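Local coordinates for 2-amino-4-hydroxy-6-hydroxymethyldihydropteridine pyrophosphokinase (Haemophilus influenzae, PDB 1CBK), which probably catalyses the transfer of pyrophosphate from ATP to 6-hydroxymethyl-7,8-dihydropterin, a step in the biosynthesis of folate, at residues 39-44 and 128-133; 69-74 and 108-113; 104-107 and 112-115; 120-125 and 153-158. All blocks are in the same frame, centred on the assembly; numbering follows the deposited sequence.

How the contacts relate
Along the chain, contacts 2 and 3 fall between the two segments of contact 1, whereas the segments of contact 4 alternate with those of contact 1. Contacts 1 and 4 are close neighbours, their centres about 6 Å apart: both use helix 122-131, both reach the five-stranded antiparallel sheet through its adjacent strands 32-43 and 156-157, and both touch the bound pterin. Contacts 2 and 3, with centres about 10 Å apart, are built on strand 112-113 of a small hairpin. The centres of contacts 1 and 4 lie about 21 to 25 Å from those of contacts 2 and 3, yet contacts 2, 3 and 4 all reach the second subunit.

Contact 1: residues 39-44 and 128-133; sequences SFYKSK and LFEIAS. With ROI (7,8-dihydro-7,7-dimethyl-6-hydroxypterin), chain D.
The carboxylate of Glu130 reaches across to Ser39 and binds both its hydroxyl and its backbone N-H. Glu130 OE2 receives the proton of Ser39 OG at 2.7 Å, on the syn lone pair. Glu130 OE1 accepts the backbone N-H of Ser39 at 2.9 Å; this bond is nearly straight (169°), but the donor stands above the carboxylate plane, well out of it. Two bonds to neighbouring donors of one residue fix the rotation of the carboxylate. A second donor may reach OE1: Tyr41 OH is 2.9 Å from it, in a weak bond that is not settled, since the hydroxyl could point elsewhere. The oxygen sits at the edge of the Tyr41 ring, in its plane, while ring and carboxylate planes are turned 73° apart.

Glutamate suits the position because its chain is long enough to leave the helix. With CG anti to the backbone N (chi1 178°) and the chain extended beyond it, the acid is carried straight across to the strand, although the nearest CA atoms, those of Ser39 and Glu130, are 8.1 Å apart. Serine offers two donors close together, its N-H and its hydroxyl.

At the end of the strand Ser43, and Lys44 just beyond it, belong to the pterin pocket: Ser43 OG accepts from N2 of the bound pterin at 2.9 Å, and Lys44 O accepts from the same amino group at 2.8 Å.

Glu130 ties helix 122-131 to strand 32-43, which runs between strands 54-63 and 156-157; Lys157 of the latter makes a long, weak ion pair with Glu130 OE2.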
# COMPACT_ATOMS: atom_id res chain seq x y z
N SER A 39 2.90 16.74 14.32
CA SER A 39 1.58 17.14 14.81
C SER A 39 0.70 15.89 14.66
O SER A 39 1.09 14.93 13.98
CB SER A 39 1.01 18.24 13.91
OG SER A 39 1.79 19.42 13.96
N PHE A 40 -0.48 15.90 15.29
CA PHE A 40 -1.43 14.79 15.20
C PHE A 40 -2.40 15.21 14.08
O PHE A 40 -2.90 16.35 14.07
CB PHE A 40 -2.19 14.62 16.52
CG PHE A 40 -1.41 13.92 17.62
CD1 PHE A 40 -0.03 13.77 17.55
CD2 PHE A 40 -2.08 13.43 18.74
CE1 PHE A 40 0.69 13.14 18.59
CE2 PHE A 40 -1.38 12.80 19.80
CZ PHE A 40 0.00 12.66 19.72
N TYR A 41 -2.67 14.29 13.16
CA TYR A 41 -3.54 14.58 12.01
C TYR A 41 -4.73 13.67 12.03
O TYR A 41 -4.53 12.46 12.14
CB TYR A 41 -2.79 14.34 10.69
CG TYR A 41 -1.64 15.28 10.43
CD1 TYR A 41 -0.40 15.07 11.03
CD2 TYR A 41 -1.82 16.41 9.63
CE1 TYR A 41 0.65 15.98 10.86
CE2 TYR A 41 -0.78 17.32 9.45
CZ TYR A 41 0.44 17.10 10.07
OH TYR A 41 1.45 18.02 9.93
N LYS A 42 -5.93 14.24 11.90
CA LYS A 42 -7.18 13.47 11.84
C LYS A 42 -7.38 13.22 10.34
O LYS A 42 -7.51 14.16 9.55
CB LYS A 42 -8.35 14.27 12.43
CG LYS A 42 -9.68 13.49 12.50
CD LYS A 42 -10.66 14.23 13.40
CE LYS A 42 -11.93 13.44 13.68
NZ LYS A 42 -13.00 13.69 12.66
N SER A 43 -7.43 11.95 9.95
CA SER A 43 -7.52 11.61 8.55
C SER A 43 -8.66 10.65 8.24
O SER A 43 -9.06 9.85 9.08
CB SER A 43 -6.20 10.97 8.12
OG SER A 43 -5.93 9.80 8.90
N LYS A 44 -9.16 10.71 7.01
CA LYS A 44 -10.23 9.86 6.52
C LYS A 44 -9.69 8.44 6.51
O LYS A 44 -8.52 8.22 6.15
CB LYS A 44 -10.57 10.29 5.10
CG LYS A 44 -11.68 9.51 4.43
CD LYS A 44 -11.90 9.95 2.99
CE LYS A 44 -13.31 9.61 2.52
NZ LYS A 44 -13.53 9.88 1.07
N LEU A 128 5.68 12.82 8.28
CA LEU A 128 7.13 12.58 8.13
C LEU A 128 7.84 13.82 7.56
O LEU A 128 8.88 14.24 8.06
CB LEU A 128 7.40 11.35 7.23
CG LEU A 128 8.86 10.91 6.99
CD1 LEU A 128 9.54 10.61 8.33
CD2 LEU A 128 8.90 9.67 6.12
N PHE A 129 7.23 14.43 6.53
CA PHE A 129 7.79 15.62 5.89
C PHE A 129 7.87 16.78 6.87
O PHE A 129 8.80 17.60 6.82
CB PHE A 129 6.92 16.00 4.69
CG PHE A 129 7.35 17.26 4.00
CD1 PHE A 129 8.63 17.40 3.48
CD2 PHE A 129 6.46 18.32 3.86
CE1 PHE A 129 9.03 18.58 2.82
CE2 PHE A 129 6.83 19.50 3.21
CZ PHE A 129 8.13 19.63 2.68
N GLU A 130 6.91 16.84 7.80
CA GLU A 130 6.91 17.91 8.79
C GLU A 130 8.14 17.84 9.72
O GLU A 130 8.67 18.86 10.12
CB GLU A 130 5.61 17.85 9.61
CG GLU A 130 5.51 18.91 10.72
CD GLU A 130 4.29 18.72 11.62
OE1 GLU A 130 3.74 17.61 11.67
OE2 GLU A 130 3.87 19.70 12.29
N ILE A 131 8.61 16.64 10.04
CA ILE A 131 9.76 16.51 10.94
C ILE A 131 11.07 16.10 10.27
O ILE A 131 12.06 15.90 10.95
CB ILE A 131 9.49 15.51 12.12
CG1 ILE A 131 9.30 14.08 11.61
CG2 ILE A 131 8.28 15.96 12.91
CD1 ILE A 131 9.04 13.08 12.73
N ALA A 132 11.07 15.95 8.95
CA ALA A 132 12.27 15.53 8.23
C ALA A 132 12.10 16.10 6.82
O ALA A 132 11.92 15.37 5.84
CB ALA A 132 12.38 13.98 8.21
N SER A 133 12.17 17.42 6.75
CA SER A 133 11.97 18.18 5.52
C SER A 133 12.85 17.90 4.31
O SER A 133 12.42 18.16 3.20
CB SER A 133 11.98 19.69 5.82
OG SER A 133 13.13 20.08 6.55
N1 ROI D . -6.56 4.84 7.79
C2 ROI D . -6.02 5.99 8.31
N2 ROI D . -6.55 7.18 7.89
N3 ROI D . -5.00 6.00 9.21
C4 ROI D . -4.43 4.86 9.64
O4 ROI D . -3.53 4.85 10.50
C4A ROI D . -4.91 3.61 9.11
N5 ROI D . -4.37 2.49 9.49
C6 ROI D . -4.77 1.25 9.03
C7 ROI D . -5.80 1.19 7.86
C16 ROI D . -5.07 0.96 6.49
C15 ROI D . -6.87 0.12 8.13
N8 ROI D . -6.51 2.49 7.66
C8A ROI D . -6.02 3.68 8.16
O9 ROI D . -4.24 0.25 9.60

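Contact 2: residues 69-74 and 108-113; sequences KLLDEL and NERLTI
Asp72 OD1 is gripped by two nitrogens of Arg110 in an end-on salt bridge, with NH2 at 2.9 Å from OD1 and NH1 at 3.1 Å from the same oxygen. The two bonds differ in direction: NH2 meets OD1 nearly along its C-O bond, whereas NH1 comes from the syn side, tilted out of the carboxylate plane. The oxygen stays close to the guanidinium plane for both, and the two flat groups are only 26° apart. Both bonds are bent, the one from NH2 at 148°, as expected when two N-H groups converge on a single acceptor.

Arginine does a second job here. Leu71 CD2 rests over one face of the guanidinium, 3.4 Å above its plane and offset toward the rim, so the cation is held by charge at its edge and by a methyl on its face. The bend at chi3 (63°) turns the end of the long arginine chain toward the helix. Beneath, Leu71 CD2 meets Leu111 CD2 at 3.9 Å, and Leu111 continues inward onto Ile98 of strand 95-101. Polar groups outside and leucines inside are the pattern of an amphipathic helix, here helix 67-80, covering the turn of the 106-113 beta hairpin.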
# COMPACT_ATOMS: atom_id res chain seq x y z
N LYS A 69 14.73 -6.09 17.88
CA LYS A 69 14.49 -5.77 19.28
C LYS A 69 13.57 -4.56 19.38
O LYS A 69 12.73 -4.48 20.28
CB LYS A 69 15.80 -5.55 20.04
CG LYS A 69 16.56 -6.85 20.21
CD LYS A 69 17.63 -6.72 21.27
CE LYS A 69 18.48 -7.98 21.42
NZ LYS A 69 19.44 -7.83 22.56
N LEU A 70 13.73 -3.61 18.46
CA LEU A 70 12.86 -2.45 18.41
C LEU A 70 11.43 -2.95 18.10
O LEU A 70 10.47 -2.48 18.71
CB LEU A 70 13.32 -1.45 17.34
CG LEU A 70 12.43 -0.22 17.13
CD1 LEU A 70 12.32 0.59 18.45
CD2 LEU A 70 13.03 0.65 15.99
N LEU A 71 11.30 -3.89 17.16
CA LEU A 71 9.99 -4.47 16.82
C LEU A 71 9.38 -5.15 18.07
O LEU A 71 8.19 -4.96 18.36
CB LEU A 71 10.07 -5.50 15.66
CG LEU A 71 8.71 -6.16 15.28
CD1 LEU A 71 7.73 -5.09 14.82
CD2 LEU A 71 8.86 -7.22 14.19
N ASP A 72 10.18 -5.97 18.75
CA ASP A 72 9.72 -6.65 19.97
C ASP A 72 9.15 -5.65 20.97
O ASP A 72 8.10 -5.89 21.56
CB ASP A 72 10.87 -7.37 20.66
CG ASP A 72 11.23 -8.67 20.01
OD1 ASP A 72 10.44 -9.18 19.20
OD2 ASP A 72 12.32 -9.20 20.33
N GLU A 73 9.88 -4.56 21.17
CA GLU A 73 9.47 -3.50 22.09
C GLU A 73 8.21 -2.80 21.65
O GLU A 73 7.35 -2.51 22.47
CB GLU A 73 10.60 -2.48 22.29
CG GLU A 73 11.78 -3.00 23.13
CD GLU A 73 11.35 -3.58 24.49
OE1 GLU A 73 10.94 -2.80 25.38
OE2 GLU A 73 11.40 -4.81 24.66
N LEU A 74 8.07 -2.51 20.36
CA LEU A 74 6.85 -1.84 19.90
C LEU A 74 5.64 -2.77 20.07
O LEU A 74 4.54 -2.32 20.39
CB LEU A 74 6.97 -1.40 18.44
CG LEU A 74 8.05 -0.36 18.17
CD1 LEU A 74 8.05 -0.05 16.67
CD2 LEU A 74 7.82 0.92 19.00
N ASN A 108 12.59 -9.31 5.78
CA ASN A 108 12.68 -10.69 6.29
C ASN A 108 11.33 -11.21 6.80
O ASN A 108 10.30 -10.61 6.51
CB ASN A 108 13.78 -10.85 7.37
CG ASN A 108 13.62 -9.91 8.58
OD1 ASN A 108 14.58 -9.26 8.98
ND2 ASN A 108 12.44 -9.90 9.19
N GLU A 109 11.34 -12.28 7.58
CA GLU A 109 10.11 -12.89 8.09
C GLU A 109 9.22 -12.00 8.96
O GLU A 109 8.00 -12.11 8.91
CB GLU A 109 10.44 -14.16 8.89
CG GLU A 109 10.30 -15.45 8.11
CD GLU A 109 8.94 -16.09 8.30
OE1 GLU A 109 8.71 -16.68 9.39
OE2 GLU A 109 8.10 -16.01 7.37
N ARG A 110 9.86 -11.13 9.75
CA ARG A 110 9.16 -10.23 10.65
C ARG A 110 9.18 -8.75 10.26
O ARG A 110 8.33 -7.98 10.72
CB ARG A 110 9.74 -10.36 12.06
CG ARG A 110 9.71 -11.78 12.65
CD ARG A 110 10.23 -11.81 14.09
NE ARG A 110 9.39 -11.00 14.97
CZ ARG A 110 9.81 -10.38 16.07
NH1 ARG A 110 11.08 -10.45 16.45
NH2 ARG A 110 8.94 -9.67 16.79
N LEU A 111 10.12 -8.34 9.41
CA LEU A 111 10.22 -6.93 9.02
C LEU A 111 10.17 -6.65 7.52
O LEU A 111 10.67 -7.42 6.73
CB LEU A 111 11.51 -6.33 9.57
CG LEU A 111 11.60 -6.15 11.09
CD1 LEU A 111 13.01 -5.83 11.45
CD2 LEU A 111 10.65 -5.05 11.53
N THR A 112 9.63 -5.48 7.19
CA THR A 112 9.50 -4.98 5.82
C THR A 112 9.86 -3.51 5.97
O THR A 112 8.98 -2.67 6.21
CB THR A 112 8.01 -5.06 5.34
OG1 THR A 112 7.51 -6.40 5.52
CG2 THR A 112 7.89 -4.67 3.87
N ILE A 113 11.15 -3.20 5.87
CA ILE A 113 11.65 -1.83 6.00
C ILE A 113 12.53 -1.48 4.80
O ILE A 113 13.52 -2.15 4.52
CB ILE A 113 12.49 -1.65 7.30
CG1 ILE A 113 11.70 -2.08 8.54
CG2 ILE A 113 12.94 -0.19 7.42
CD1 ILE A 113 12.49 -2.02 9.83

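Contact 3: residues 104-107 and 112-115; sequences EIIQ and TIPH
Strands 106-107 and 112-113 run antiparallel, with Ile106 and Ile113 as a hydrogen-bonded pair (CA to CA 4.9 Å) and Gln107 and Thr112 as a non-hydrogen-bonded pair beside it. Ile106 N donates to Ile113 O at 2.7 Å, and Ile113 N returns a straighter bond to Ile106 O, also 2.7 Å long. Ile113 O also receives a CA-H...O contact from Ile105 CA, 3.3 Å away.

On the face shared by the isoleucines, the two beta-branched chains lie side by side, CB to CB 4.3 Å. Branching at CB suits an extended backbone and gives this face its apolar surface, to which Leu111 adds its side chain against Ile106.

Gln107 works on the other face. Its chain bends at chi2 (-76°), folding the amide back across the partner strand, where NE2 donates to Pro114 O at 3.0 Å. The bond is nearly straight at 169°, runs in the plane of both the amide and the carbonyl, and meets a lone pair. OE1 of the same amide lies against Thr112 CG2. It also takes weak hydrogen bonds from Arg88 and Trp89 of the second subunit, so the glutamine is long enough to tie its own hairpin and face the neighbour.

Pro114, whose carbonyl takes the Gln107 amide, follows a cis peptide bond. Ile105 CG1 packs against Pro114 CD at 4.2 Å.

The arrangement is a short two-stranded beta hairpin, its outgoing strand ending at a cis-proline, and its face with Gln107 and Thr112 meets Trp89 of the second subunit.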
# COMPACT_ATOMS: atom_id res chain seq x y z
N GLU A 104 18.85 1.56 6.35
CA GLU A 104 18.82 0.15 6.07
C GLU A 104 17.59 -0.35 5.37
O GLU A 104 16.50 0.22 5.48
CB GLU A 104 19.07 -0.64 7.35
CG GLU A 104 20.40 -0.25 7.99
CD GLU A 104 20.69 -0.98 9.27
OE1 GLU A 104 20.25 -2.15 9.45
OE2 GLU A 104 21.40 -0.38 10.12
N ILE A 105 17.79 -1.43 4.63
CA ILE A 105 16.73 -2.10 3.90
C ILE A 105 16.68 -3.48 4.54
O ILE A 105 17.64 -4.24 4.44
CB ILE A 105 17.03 -2.16 2.38
CG1 ILE A 105 17.05 -0.74 1.83
CG2 ILE A 105 15.97 -2.97 1.65
CD1 ILE A 105 17.17 -0.67 0.34
N ILE A 106 15.58 -3.77 5.23
CA ILE A 106 15.40 -5.04 5.92
C ILE A 106 14.10 -5.64 5.45
O ILE A 106 13.04 -5.07 5.62
CB ILE A 106 15.35 -4.81 7.45
CG1 ILE A 106 16.59 -4.05 7.89
CG2 ILE A 106 15.29 -6.14 8.20
CD1 ILE A 106 16.57 -3.64 9.30
N GLN A 107 14.19 -6.78 4.80
CA GLN A 107 13.00 -7.44 4.29
C GLN A 107 13.19 -8.91 4.66
O GLN A 107 13.95 -9.62 4.00
CB GLN A 107 12.88 -7.22 2.77
CG GLN A 107 13.06 -5.76 2.28
CD GLN A 107 11.87 -4.83 2.52
OE1 GLN A 107 10.74 -5.29 2.74
NE2 GLN A 107 12.10 -3.52 2.41
N THR A 112 9.63 -5.48 7.19
CA THR A 112 9.50 -4.98 5.82
C THR A 112 9.86 -3.51 5.97
O THR A 112 8.98 -2.67 6.21
CB THR A 112 8.01 -5.06 5.34
OG1 THR A 112 7.51 -6.40 5.52
CG2 THR A 112 7.89 -4.67 3.87
N ILE A 113 11.15 -3.20 5.87
CA ILE A 113 11.65 -1.83 6.00
C ILE A 113 12.53 -1.48 4.80
O ILE A 113 13.52 -2.15 4.52
CB ILE A 113 12.49 -1.65 7.30
CG1 ILE A 113 11.70 -2.08 8.54
CG2 ILE A 113 12.94 -0.19 7.42
CD1 ILE A 113 12.49 -2.02 9.83
N PRO A 114 12.10 -0.52 3.97
CA PRO A 114 10.86 0.27 4.01
C PRO A 114 9.64 -0.57 3.59
O PRO A 114 9.78 -1.67 3.07
CB PRO A 114 11.11 1.35 2.95
CG PRO A 114 12.59 1.44 2.87
CD PRO A 114 13.05 0.03 2.99
N HIS A 115 8.44 -0.07 3.89
CA HIS A 115 7.21 -0.73 3.43
C HIS A 115 6.67 0.36 2.50
O HIS A 115 6.13 1.39 2.95
CB HIS A 115 6.23 -1.03 4.56
CG HIS A 115 5.03 -1.81 4.11
ND1 HIS A 115 4.24 -1.40 3.05
CD2 HIS A 115 4.50 -2.97 4.55
CE1 HIS A 115 3.27 -2.29 2.87
NE2 HIS A 115 3.41 -3.25 3.77

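Contact 4: residues 120-125 and 153-158; sequences NREFVI and HKMIKL. With ROI (7,8-dihydro-7,7-dimethyl-6-hydroxypterin), chain D.
The first turn of helix 122-131 faces the chain as it leads into strand 156-157, the backbones coming nearest at Glu122 and His153, whose CA atoms are 7.2 Å apart. Arg121 is the N-cap residue, and its carbonyl oxygen accepts from both Val124 N and Ile125 N.

Met155 fills the space between. Its unbranched chain slides past Glu122 in the opposite direction, putting SD 3.8 Å from Phe123 CB, while CE bends back to 3.3 Å from Glu122 O. The His153 ring lies under that methyl and receives Met155 N on ND1, in the ring plane. Glu122 keeps its carboxylate by His153 CB, and a water links Glu122 OE1 to Lys154 N, donating to the acid at 2.8 Å.

This helix start forms one wall of the pterin pocket of the HPPK fold. Phe123 has CG between the backbone N and the carbonyl carbon (chi1 49°), which swings the ring away from strand 156-157 and over the bound pterin; ROI N3 lies 3.3 Å from the ring plane, over its centre, as suits a flat aromatic against a flat heterocycle. Arg121 CB touches the opposite face near its rim. The ligand methyl C16 rests against one face of the Arg121 guanidinium, whose NH2 forms a salt bridge with Asp117 of the second subunit.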
# COMPACT_ATOMS: atom_id res chain seq x y z
N ASN A 120 2.68 5.86 -0.01
CA ASN A 120 1.52 6.30 -0.80
C ASN A 120 0.39 6.72 0.13
O ASN A 120 -0.71 7.02 -0.32
CB ASN A 120 1.03 5.17 -1.72
CG ASN A 120 1.97 4.92 -2.89
OD1 ASN A 120 2.71 5.83 -3.28
ND2 ASN A 120 1.96 3.71 -3.43
N ARG A 121 0.68 6.77 1.43
CA ARG A 121 -0.32 7.15 2.42
C ARG A 121 -0.11 8.58 2.89
O ARG A 121 0.92 8.90 3.46
CB ARG A 121 -0.25 6.20 3.62
CG ARG A 121 -0.73 4.80 3.29
CD ARG A 121 -0.58 3.86 4.48
NE ARG A 121 -0.99 2.51 4.13
CZ ARG A 121 -1.24 1.54 5.01
NH1 ARG A 121 -1.14 1.79 6.31
NH2 ARG A 121 -1.61 0.34 4.59
N GLU A 122 -1.13 9.41 2.70
CA GLU A 122 -1.06 10.80 3.11
C GLU A 122 -0.78 10.99 4.60
O GLU A 122 -0.11 11.95 4.99
CB GLU A 122 -2.36 11.52 2.76
CG GLU A 122 -3.59 10.99 3.51
CD GLU A 122 -4.87 11.74 3.16
OE1 GLU A 122 -4.81 12.75 2.42
OE2 GLU A 122 -5.94 11.33 3.65
N PHE A 123 -1.35 10.11 5.42
CA PHE A 123 -1.21 10.20 6.87
C PHE A 123 0.12 9.69 7.40
O PHE A 123 0.32 9.59 8.62
CB PHE A 123 -2.40 9.52 7.57
CG PHE A 123 -2.70 8.15 7.05
CD1 PHE A 123 -2.07 7.03 7.57
CD2 PHE A 123 -3.67 7.98 6.06
CE1 PHE A 123 -2.37 5.76 7.11
CE2 PHE A 123 -3.98 6.70 5.59
CZ PHE A 123 -3.34 5.59 6.12
N VAL A 124 0.99 9.28 6.49
CA VAL A 124 2.31 8.82 6.81
C VAL A 124 3.31 9.86 6.28
O VAL A 124 4.15 10.38 7.03
CB VAL A 124 2.62 7.47 6.14
CG1 VAL A 124 4.12 7.17 6.23
CG2 VAL A 124 1.85 6.36 6.80
N ILE A 125 3.18 10.19 4.99
CA ILE A 125 4.12 11.12 4.35
C ILE A 125 4.04 12.57 4.76
O ILE A 125 5.08 13.24 4.88
CB ILE A 125 4.10 10.99 2.81
CG1 ILE A 125 4.57 9.59 2.39
CG2 ILE A 125 4.96 12.11 2.12
CD1 ILE A 125 6.02 9.25 2.73
N HIS A 153 -4.25 17.56 0.46
CA HIS A 153 -4.85 16.67 1.46
C HIS A 153 -5.86 17.44 2.34
O HIS A 153 -5.71 18.65 2.58
CB HIS A 153 -3.78 16.00 2.33
CG HIS A 153 -3.17 16.91 3.35
ND1 HIS A 153 -3.75 17.15 4.58
CD2 HIS A 153 -2.03 17.64 3.33
CE1 HIS A 153 -3.00 17.99 5.27
NE2 HIS A 153 -1.95 18.30 4.53
N LYS A 154 -6.88 16.74 2.80
CA LYS A 154 -7.87 17.38 3.63
C LYS A 154 -7.78 16.98 5.12
O LYS A 154 -8.77 17.09 5.86
CB LYS A 154 -9.27 17.12 3.06
CG LYS A 154 -9.50 17.77 1.70
CD LYS A 154 -10.87 17.39 1.15
CE LYS A 154 -11.03 17.69 -0.35
NZ LYS A 154 -12.30 17.09 -0.90
N MET A 155 -6.61 16.50 5.55
CA MET A 155 -6.43 16.09 6.95
C MET A 155 -6.49 17.31 7.85
O MET A 155 -6.14 18.43 7.43
CB MET A 155 -5.11 15.35 7.14
CG MET A 155 -4.97 14.12 6.28
SD MET A 155 -3.54 13.10 6.74
CE MET A 155 -2.17 14.21 6.32
N ILE A 156 -6.97 17.11 9.08
CA ILE A 156 -7.07 18.20 10.04
C ILE A 156 -5.89 18.12 11.00
O ILE A 156 -5.69 17.09 11.63
CB ILE A 156 -8.37 18.11 10.90
CG1 ILE A 156 -9.61 18.10 9.99
CG2 ILE A 156 -8.42 19.25 11.90
CD1 ILE A 156 -9.72 19.32 9.09
N LYS A 157 -5.11 19.19 11.10
CA LYS A 157 -3.99 19.20 12.03
C LYS A 157 -4.56 19.59 13.41
O LYS A 157 -4.94 20.74 13.63
CB LYS A 157 -2.94 20.20 11.59
CG LYS A 157 -1.90 20.46 12.63
CD LYS A 157 -0.51 20.52 12.06
CE LYS A 157 -0.34 21.56 11.01
NZ LYS A 157 1.07 22.04 11.01
N LEU A 158 -4.62 18.62 14.32
CA LEU A 158 -5.19 18.83 15.65
C LEU A 158 -4.34 19.68 16.58
O LEU A 158 -3.21 20.06 16.25
CB LEU A 158 -5.45 17.48 16.31
CG LEU A 158 -6.31 16.50 15.49
CD1 LEU A 158 -6.38 15.15 16.20
CD2 LEU A 158 -7.71 17.11 15.24
N1 ROI D . -6.56 4.84 7.79
C2 ROI D . -6.02 5.99 8.31
N2 ROI D . -6.55 7.18 7.89
N3 ROI D . -5.00 6.00 9.21
C4 ROI D . -4.43 4.86 9.64
O4 ROI D . -3.53 4.85 10.50
C4A ROI D . -4.91 3.61 9.11
N5 ROI D . -4.37 2.49 9.49
C6 ROI D . -4.77 1.25 9.03
C7 ROI D . -5.80 1.19 7.86
C16 ROI D . -5.07 0.96 6.49
C15 ROI D . -6.87 0.12 8.13
N8 ROI D . -6.51 2.49 7.66
C8A ROI D . -6.02 3.68 8.16
O9 ROI D . -4.24 0.25 9.60
O HOH W 1 -7.27 14.04 1.85